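Local structure of hypothetical conserved protein (Geobacillus kaustophilus, 3VNP) at residues Glu151-Arg154 with Ile155-Glu158. The protein catalyses the reversible hydration of carbon dioxide as a trimeric gamma-class carbonic anhydrase whose active site can hold either magnesium or zinc. Numbering follows the deposited sequence.
Sequences EMER and IRRE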
ATOM      1  N   GLU A 151       8.050 -14.183 -21.015  1.00 50.16           N
ATOM      2  CA  GLU A 151       7.316 -14.311 -19.765  1.00 48.38           C
ATOM      3  C   GLU A 151       6.475 -13.043 -19.589  1.00 47.30           C
ATOM      4  O   GLU A 151       5.402 -13.071 -18.990  1.00 46.24           O
ATOM      5  CB  GLU A 151       8.298 -14.477 -18.603  1.00 48.29           C
ATOM      6  CG  GLU A 151       7.666 -14.514 -17.222  1.00 49.32           C
ATOM      7  CD  GLU A 151       6.489 -15.464 -17.135  1.00 50.95           C
ATOM      8  OE1 GLU A 151       6.531 -16.536 -17.774  1.00 53.90           O
ATOM      9  OE2 GLU A 151       5.521 -15.143 -16.416  1.00 50.85           O
ATOM     10  N   MET A 152       6.960 -11.935 -20.142  1.00 45.57           N
ATOM     11  CA  MET A 152       6.262 -10.656 -20.058  1.00 44.62           C
ATOM     12  C   MET A 152       5.060 -10.581 -20.995  1.00 45.28           C
ATOM     13  O   MET A 152       4.052  -9.945 -20.671  1.00 44.16           O
ATOM     14  CB  MET A 152       7.231  -9.517 -20.364  1.00 42.64           C
ATOM     15  CG  MET A 152       8.334  -9.389 -19.334  1.00 40.71           C
ATOM     16  SD  MET A 152       9.461  -8.043 -19.647  1.00 39.16           S
ATOM     17  CE  MET A 152      10.974  -8.935 -19.771  1.00 41.39           C
ATOM     18  N   GLU A 153       5.177 -11.220 -22.158  1.00 46.51           N
ATOM     19  CA  GLU A 153       4.092 -11.251 -23.140  1.00 46.77           C
ATOM     20  C   GLU A 153       3.013 -12.166 -22.585  1.00 45.01           C
ATOM     21  O   GLU A 153       1.820 -11.952 -22.791  1.00 43.94           O
ATOM     22  CB  GLU A 153       4.613 -11.790 -24.482  1.00 49.82           C
ATOM     23  CG  GLU A 153       3.559 -12.343 -25.459  1.00 53.72           C
ATOM     24  CD  GLU A 153       2.524 -11.313 -25.901  1.00 57.77           C
ATOM     25  OE1 GLU A 153       2.893 -10.132 -26.103  1.00 59.42           O
ATOM     26  OE2 GLU A 153       1.339 -11.693 -26.066  1.00 59.08           O
ATOM     27  N   ARG A 154       3.457 -13.181 -21.857  1.00 43.91           N
ATOM     28  CA  ARG A 154       2.562 -14.152 -21.249  1.00 43.43           C
ATOM     29  C   ARG A 154       1.738 -13.481 -20.140  1.00 42.57           C
ATOM     30  O   ARG A 154       0.532 -13.714 -20.023  1.00 42.54           O
ATOM     31  CB  ARG A 154       3.395 -15.311 -20.687  1.00 42.32           C
ATOM     32  CG  ARG A 154       2.662 -16.635 -20.556  1.00 43.67           C
ATOM     33  CD  ARG A 154       1.877 -16.723 -19.266  1.00 46.56           C
ATOM     34  NE  ARG A 154       2.733 -16.513 -18.101  1.00 48.70           N
ATOM     35  CZ  ARG A 154       2.309 -16.559 -16.843  1.00 49.01           C
ATOM     36  NH1 ARG A 154       1.036 -16.813 -16.581  1.00 48.51           N
ATOM     37  NH2 ARG A 154       3.157 -16.345 -15.848  1.00 49.45           N
ATOM     38  N   ILE A 155       2.393 -12.645 -19.338  1.00 40.86           N
ATOM     39  CA  ILE A 155       1.727 -11.938 -18.245  1.00 39.25           C
ATOM     40  C   ILE A 155       0.753 -10.902 -18.807  1.00 38.33           C
ATOM     41  O   ILE A 155      -0.416 -10.841 -18.419  1.00 37.63           O
ATOM     42  CB  ILE A 155       2.765 -11.213 -17.344  1.00 38.69           C
ATOM     43  CG1 ILE A 155       3.615 -12.240 -16.594  1.00 39.35           C
ATOM     44  CG2 ILE A 155       2.061 -10.300 -16.356  1.00 37.92           C
ATOM     45  CD1 ILE A 155       4.805 -11.638 -15.851  1.00 38.58           C
ATOM     46  N   ARG A 156       1.260 -10.089 -19.724  1.00 36.84           N
ATOM     47  CA  ARG A 156       0.483  -9.045 -20.366  1.00 37.37           C
ATOM     48  C   ARG A 156      -0.825  -9.601 -20.937  1.00 37.82           C
ATOM     49  O   ARG A 156      -1.912  -9.111 -20.627  1.00 36.73           O
ATOM     50  CB  ARG A 156       1.350  -8.425 -21.461  1.00 38.09           C
ATOM     51  CG  ARG A 156       0.716  -7.358 -22.319  1.00 37.93           C
ATOM     52  CD  ARG A 156       1.830  -6.600 -23.011  1.00 39.59           C
ATOM     53  NE  ARG A 156       2.885  -7.502 -23.470  1.00 42.46           N
ATOM     54  CZ  ARG A 156       4.184  -7.310 -23.261  1.00 43.16           C
ATOM     55  NH1 ARG A 156       4.605  -6.245 -22.596  1.00 43.54           N
ATOM     56  NH2 ARG A 156       5.069  -8.188 -23.714  1.00 45.27           N
ATOM     57  N   ARG A 157      -0.710 -10.636 -21.761  1.00 39.66           N
ATOM     58  CA  ARG A 157      -1.867 -11.274 -22.379  1.00 41.97           C
ATOM     59  C   ARG A 157      -2.797 -11.889 -21.334  1.00 40.97           C
ATOM     60  O   ARG A 157      -4.018 -11.777 -21.437  1.00 40.08           O
ATOM     61  CB  ARG A 157      -1.396 -12.352 -23.358  1.00 45.49           C
ATOM     62  CG  ARG A 157      -2.506 -13.142 -24.014  1.00 52.42           C
ATOM     63  CD  ARG A 157      -1.925 -14.276 -24.844  1.00 58.59           C
ATOM     64  NE  ARG A 157      -1.119 -15.180 -24.027  1.00 63.03           N
ATOM     65  CZ  ARG A 157      -0.496 -16.259 -24.489  1.00 65.26           C
ATOM     66  NH1 ARG A 157      -0.582 -16.579 -25.778  1.00 65.16           N
ATOM     67  NH2 ARG A 157       0.216 -17.019 -23.662  1.00 65.71           N
ATOM     68  N   GLU A 158      -2.212 -12.539 -20.332  1.00 41.22           N
ATOM     69  CA  GLU A 158      -2.986 -13.162 -19.264  1.00 41.56           C
ATOM     70  C   GLU A 158      -3.888 -12.154 -18.548  1.00 40.52           C
ATOM     71  O   GLU A 158      -5.040 -12.463 -18.238  1.00 39.68           O
ATOM     72  CB  GLU A 158      -2.049 -13.811 -18.240  1.00 45.27           C
ATOM     73  CG  GLU A 158      -2.755 -14.301 -16.974  1.00 51.96           C
ATOM     74  CD  GLU A 158      -1.799 -14.493 -15.800  1.00 56.28           C
ATOM     75  OE1 GLU A 158      -0.852 -15.296 -15.929  1.00 58.75           O
ATOM     76  OE2 GLU A 158      -1.995 -13.840 -14.747  1.00 58.86           O
TER
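Arg154 and Glu158, one helical turn apart, lie side by side and point the same way, with NH1 of Arg154 meeting OE1 of Glu158 at 2.5 Å in a salt bridge; the guanidinium and carboxylate planes are turned 52° apart. The other terminal nitrogen, Arg154 NH2, donates to the syn lone pair of Glu151 OE2 at 2.7 Å, a second salt bridge that completes a network with Arg154 between the acids three residues before and four after it. Arg154 reaches both because its chain bends at chi2 and chi3 (-84° and -56°), swinging the guanidinium between the two carboxylates, with Ile155 CG1 over one of its faces. Replacing Arg154 by an alanine is likely to leave Glu151 without this partner and Glu158 with little more than its weak, long ion pair to Lys162. Ile155 also packs against Glu151, its CG1 lying 3.5 Å from OE2. Farther round the helix, Arg156 bends at chi3 and folds back over the preceding turn, with Met152 O against one guanidinium face, offset toward its rim; its NE makes a long salt bridge of 3.7 Å to Glu153 OE1. Backbone bonds from i+4 to i, such as Arg156 N to Met152 O at 3.0 Å, carry the helix. Helix 146-170 lies along the flank of the left-handed parallel beta-helix characteristic of this family. Arg156 NH1 ties it to the carbonyl of Gly77, just before strand 79-80, while Arg154 packs on Pro68 of a second subunit.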